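Local coordinates for antigen MTB48, Mycobacterial protein (Mycobacterium smegmatis, PDB 4WJ1) that is a substrate of the mycobacterial ESX-1 type VII secretion system and is probably involved in DNA conjugation, at least in the recipient strain, at residues R164-Q167 against S168-E171; A204-G207 against A208-G211. All blocks are in the same frame, centred on the assembly; numbering follows the deposited sequence.

Contact 1 of 2, residues R164-Q167 against S168-E171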
loop_
_atom_site.group_PDB
_atom_site.type_symbol
_atom_site.label_atom_id
_atom_site.label_comp_id
_atom_site.label_asym_id
_atom_site.label_seq_id
_atom_site.Cartn_x
_atom_site.Cartn_y
_atom_site.Cartn_z
ATOM N N ARG A 164 -6.724 -2.463 -7.053
ATOM C CA ARG A 164 -6.136 -2.923 -8.299
ATOM C C ARG A 164 -5.622 -1.747 -9.118
ATOM O O ARG A 164 -4.529 -1.794 -9.680
ATOM C CB ARG A 164 -7.146 -3.713 -9.114
ATOM C CG ARG A 164 -6.630 -4.194 -10.454
ATOM C CD ARG A 164 -7.791 -4.611 -11.342
ATOM N NE ARG A 164 -8.602 -3.450 -11.689
ATOM C CZ ARG A 164 -9.919 -3.470 -11.862
ATOM N NH1 ARG A 164 -10.591 -4.609 -11.724
ATOM N NH2 ARG A 164 -10.564 -2.346 -12.167
ATOM N N ASP A 165 -6.399 -0.676 -9.152
ATOM C CA ASP A 165 -6.064 0.433 -10.026
ATOM C C ASP A 165 -5.065 1.371 -9.428
ATOM O O ASP A 165 -4.529 2.235 -10.122
ATOM C CB ASP A 165 -7.310 1.196 -10.386
ATOM C CG ASP A 165 -8.218 0.400 -11.272
ATOM O OD1 ASP A 165 -7.759 -0.507 -11.998
ATOM O OD2 ASP A 165 -9.399 0.694 -11.251
ATOM N N TYR A 166 -4.809 1.200 -8.139
ATOM C CA TYR A 166 -3.839 2.033 -7.454
ATOM C C TYR A 166 -2.425 1.539 -7.743
ATOM O O TYR A 166 -1.457 2.270 -7.571
ATOM C CB TYR A 166 -4.099 2.032 -5.959
ATOM C CG TYR A 166 -3.506 3.220 -5.244
ATOM C CD1 TYR A 166 -3.787 4.514 -5.670
ATOM C CD2 TYR A 166 -2.682 3.054 -4.135
ATOM C CE1 TYR A 166 -3.258 5.605 -5.018
ATOM C CE2 TYR A 166 -2.161 4.143 -3.471
ATOM C CZ TYR A 166 -2.455 5.413 -3.918
ATOM O OH TYR A 166 -1.952 6.505 -3.267
ATOM N N GLN A 167 -2.327 0.285 -8.172
ATOM C CA GLN A 167 -1.045 -0.320 -8.447
ATOM C C GLN A 167 -0.316 0.534 -9.461
ATOM O O GLN A 167 0.835 0.906 -9.260
ATOM C CB GLN A 167 -1.203 -1.751 -8.965
ATOM C CG GLN A 167 -0.070 -2.177 -9.887
ATOM C CD GLN A 167 0.192 -3.672 -9.852
ATOM O OE1 GLN A 167 -0.722 -4.474 -9.621
ATOM N NE2 GLN A 167 1.457 -4.055 -10.049
ATOM N N SER A 168 -1.006 0.884 -10.538
ATOM C CA SER A 168 -0.373 1.673 -11.578
ATOM C C SER A 168 -0.045 3.081 -11.065
ATOM O O SER A 168 0.888 3.712 -11.536
ATOM C CB SER A 168 -1.265 1.746 -12.813
ATOM O OG SER A 168 -2.067 2.894 -12.745
ATOM N N THR A 169 -0.810 3.571 -10.096
ATOM C CA THR A 169 -0.504 4.862 -9.499
ATOM C C THR A 169 0.840 4.837 -8.801
ATOM O O THR A 169 1.664 5.732 -8.987
ATOM C CB THR A 169 -1.550 5.286 -8.471
ATOM O OG1 THR A 169 -2.848 5.235 -9.059
ATOM C CG2 THR A 169 -1.272 6.703 -8.036
ATOM N N LEU A 170 1.044 3.816 -7.976
ATOM C CA LEU A 170 2.267 3.705 -7.206
ATOM C C LEU A 170 3.467 3.417 -8.103
ATOM O O LEU A 170 4.538 3.954 -7.879
ATOM C CB LEU A 170 2.131 2.633 -6.139
ATOM C CG LEU A 170 1.127 3.016 -5.058
ATOM C CD1 LEU A 170 1.224 2.078 -3.878
ATOM C CD2 LEU A 170 1.279 4.476 -4.632
ATOM N N GLU A 171 3.289 2.593 -9.128
ATOM C CA GLU A 171 4.357 2.388 -10.102
ATOM C C GLU A 171 4.728 3.711 -10.751
ATOM O O GLU A 171 5.907 4.036 -10.910
ATOM C CB GLU A 171 3.924 1.389 -11.165
ATOM C CG GLU A 171 3.675 0.011 -10.614
ATOM C CD GLU A 171 3.137 -0.922 -11.655
ATOM O OE1 GLU A 171 2.605 -0.419 -12.671
ATOM O OE2 GLU A 171 3.254 -2.152 -11.458
HETATM O O HOH W 1 -3.273 -0.648 -11.820
#
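Two regular backbone bonds link R164-Q167 to S168-E171: L170 N donates to Y166 O, and E171 N donates to Q167 O at 3.0 Å (170° at the hydrogen). Just before these two bonds the pattern opens: D165 O and T169 N are too far apart for a direct bond, as are R164 O and S168 N, 4.5 Å apart but bridged by a water that donates to R164 O at 2.7 Å and accepts from S168 N.

Q167 and E171, one turn apart, are joined by a side-chain hydrogen bond. The Q167 chain runs extended to its amide, the extended E171 chain carries its carboxylate to meet it, and NE2 of Q167 donates to E171 OE2 at 3.0 Å. The amide and carboxylate planes are 73° apart, and NE2 reaches the oxygen from above the carboxylate plane. CG of E171, set beside its own backbone N, lies 3.3 Å from Q167 O.

This turn belongs to helix 154-178, in the PPE-like part of the elongated EspB helical bundle. On another side of the helix lies Y166, whose CG is anti to the backbone N (chi1 -159°); this sends the ring along the next turn, between T169 and L170. Y166 CE2 packs obliquely on L170 CD2 at 3.6 Å, while CE1 lies 3.8 Å from T169 CG2. The ring and L170 both touch F60 of helix 40-96, and the phenol OH is hydrogen-bonded to P27 O. Within the opened turn, R164 NE forms a salt bridge with D165 OD1 at 3.1 Å.

Contact 2 of 2, residues A204-G207 against A208-G211; sequences ADMG and AECG
E209 lies one turn beyond D205 and M206, and the base of its side chain, CB and CG, lies against their carbonyls. E209 CB sits 3.4 Å from M206 O. CG turns beside the backbone N, anti to the carbonyl carbon, which brings E209 CG to 3.2 Å from D205 O. The same methylene group of E209 meets the CE methyl of M206, a selenomethionine, at 4.1 Å, where the two side chains run across each other at a slant. A bend at chi2 (-72°) then diverts CD and the carboxylate from a straight path, and at the tip OE1 forms a salt bridge with R212. The aliphatic half of the residue thus packs on the preceding turn while its charge is engaged by a residue further along the same helix.

The backbone beneath is regular α-helix. Four successive amides, from A208 to G211, donate to the carbonyls of A204 to G207, at 2.9 to 3.0 Å between N and O. The bond from G211 N to G207 O lies in the carbonyl plane, while A208 N approaches A204 O tilted 25° from it. C210 CB rests 3.0 Å from G207 O, and A208 CB lies 3.4 Å from D205 O.

The segment is part of the long helix 187-230, which packs against both helix 40-96 and helix 154-178. Towards helix 40-96, M206 touches T59 and F60, E209 reaches L56, and C210 also meets F60. The loop residues P280 and I278 lie against M206 and E209, respectively. Helix 154-178 is met by M206 through L170, and by C210 through W163, Y166 and L170.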
loop_
_atom_site.group_PDB
_atom_site.type_symbol
_atom_site.label_atom_id
_atom_site.label_comp_id
_atom_site.label_asym_id
_atom_site.label_seq_id
_atom_site.Cartn_x
_atom_site.Cartn_y
_atom_site.Cartn_z
ATOM N N ALA A 204 7.333 0.746 -6.663
ATOM C CA ALA A 204 6.856 -0.247 -7.606
ATOM C C ALA A 204 6.459 -1.532 -6.883
ATOM O O ALA A 204 5.478 -2.171 -7.254
ATOM C CB ALA A 204 7.892 -0.533 -8.632
ATOM N N ASP A 205 7.210 -1.909 -5.856
ATOM C CA ASP A 205 6.831 -3.069 -5.042
ATOM C C ASP A 205 5.519 -2.795 -4.317
ATOM O O ASP A 205 4.664 -3.670 -4.212
ATOM C CB ASP A 205 7.927 -3.427 -4.029
ATOM C CG ASP A 205 9.243 -3.797 -4.701
ATOM O OD1 ASP A 205 9.222 -4.055 -5.925
ATOM O OD2 ASP A 205 10.297 -3.834 -4.016
HETATM N N MSE A 206 5.360 -1.572 -3.825
HETATM C CA MSE A 206 4.138 -1.193 -3.161
HETATM C C MSE A 206 2.955 -1.299 -4.138
HETATM O O MSE A 206 1.865 -1.728 -3.760
HETATM C CB MSE A 206 4.264 0.213 -2.584
HETATM C CG MSE A 206 5.122 0.261 -1.337
HETATM SE SE MSE A 206 4.680 -1.136 -0.033
HETATM C CE MSE A 206 6.168 -2.347 -0.395
ATOM N N GLY A 207 3.185 -0.928 -5.395
ATOM C CA GLY A 207 2.190 -1.106 -6.442
ATOM C C GLY A 207 1.830 -2.578 -6.588
ATOM O O GLY A 207 0.669 -2.941 -6.650
ATOM N N ALA A 208 2.833 -3.440 -6.619
ATOM C CA ALA A 208 2.587 -4.867 -6.759
ATOM C C ALA A 208 1.791 -5.408 -5.585
ATOM O O ALA A 208 1.012 -6.353 -5.758
ATOM C CB ALA A 208 3.898 -5.625 -6.887
ATOM N N GLU A 209 2.012 -4.830 -4.400
ATOM C CA GLU A 209 1.254 -5.219 -3.209
ATOM C C GLU A 209 -0.199 -4.788 -3.362
ATOM O O GLU A 209 -1.101 -5.479 -2.917
ATOM C CB GLU A 209 1.839 -4.611 -1.934
ATOM C CG GLU A 209 3.281 -5.024 -1.605
ATOM C CD GLU A 209 3.421 -6.463 -1.133
ATOM O OE1 GLU A 209 2.447 -7.232 -1.213
ATOM O OE2 GLU A 209 4.530 -6.840 -0.690
ATOM N N CYS A 210 -0.411 -3.641 -3.990
ATOM C CA CYS A 210 -1.744 -3.208 -4.352
ATOM C C CYS A 210 -2.401 -4.285 -5.204
ATOM O O CYS A 210 -3.553 -4.632 -4.981
ATOM C CB CYS A 210 -1.697 -1.872 -5.093
ATOM S SG CYS A 210 -1.316 -0.480 -4.025
ATOM N N GLY A 211 -1.642 -4.837 -6.148
ATOM C CA GLY A 211 -2.124 -5.911 -6.993
ATOM C C GLY A 211 -2.494 -7.128 -6.156
ATOM O O GLY A 211 -3.535 -7.750 -6.363
#

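In the fold
Contacts 1 and 2 are two-turn pieces of consecutive helices, 154-178 and 187-230, which run antiparallel and meet here with the centres of the two contacts about 7 Å apart. Q167 of contact 1 lies over the glycines of contact 2: its CB is 3.2 Å from G207 O and its OE1 3.3 Å from G211 CA. The absence of side chains at both glycines is consistent with this close approach. Q167 NE2, the group bonded to E171, also passes 3.6 Å from A208 CA. Deeper in the bundle, L170 CD1 packs 3.6 Å from C210 SG. F60 of helix 40-96 touches both contacts, so three helices converge at this level.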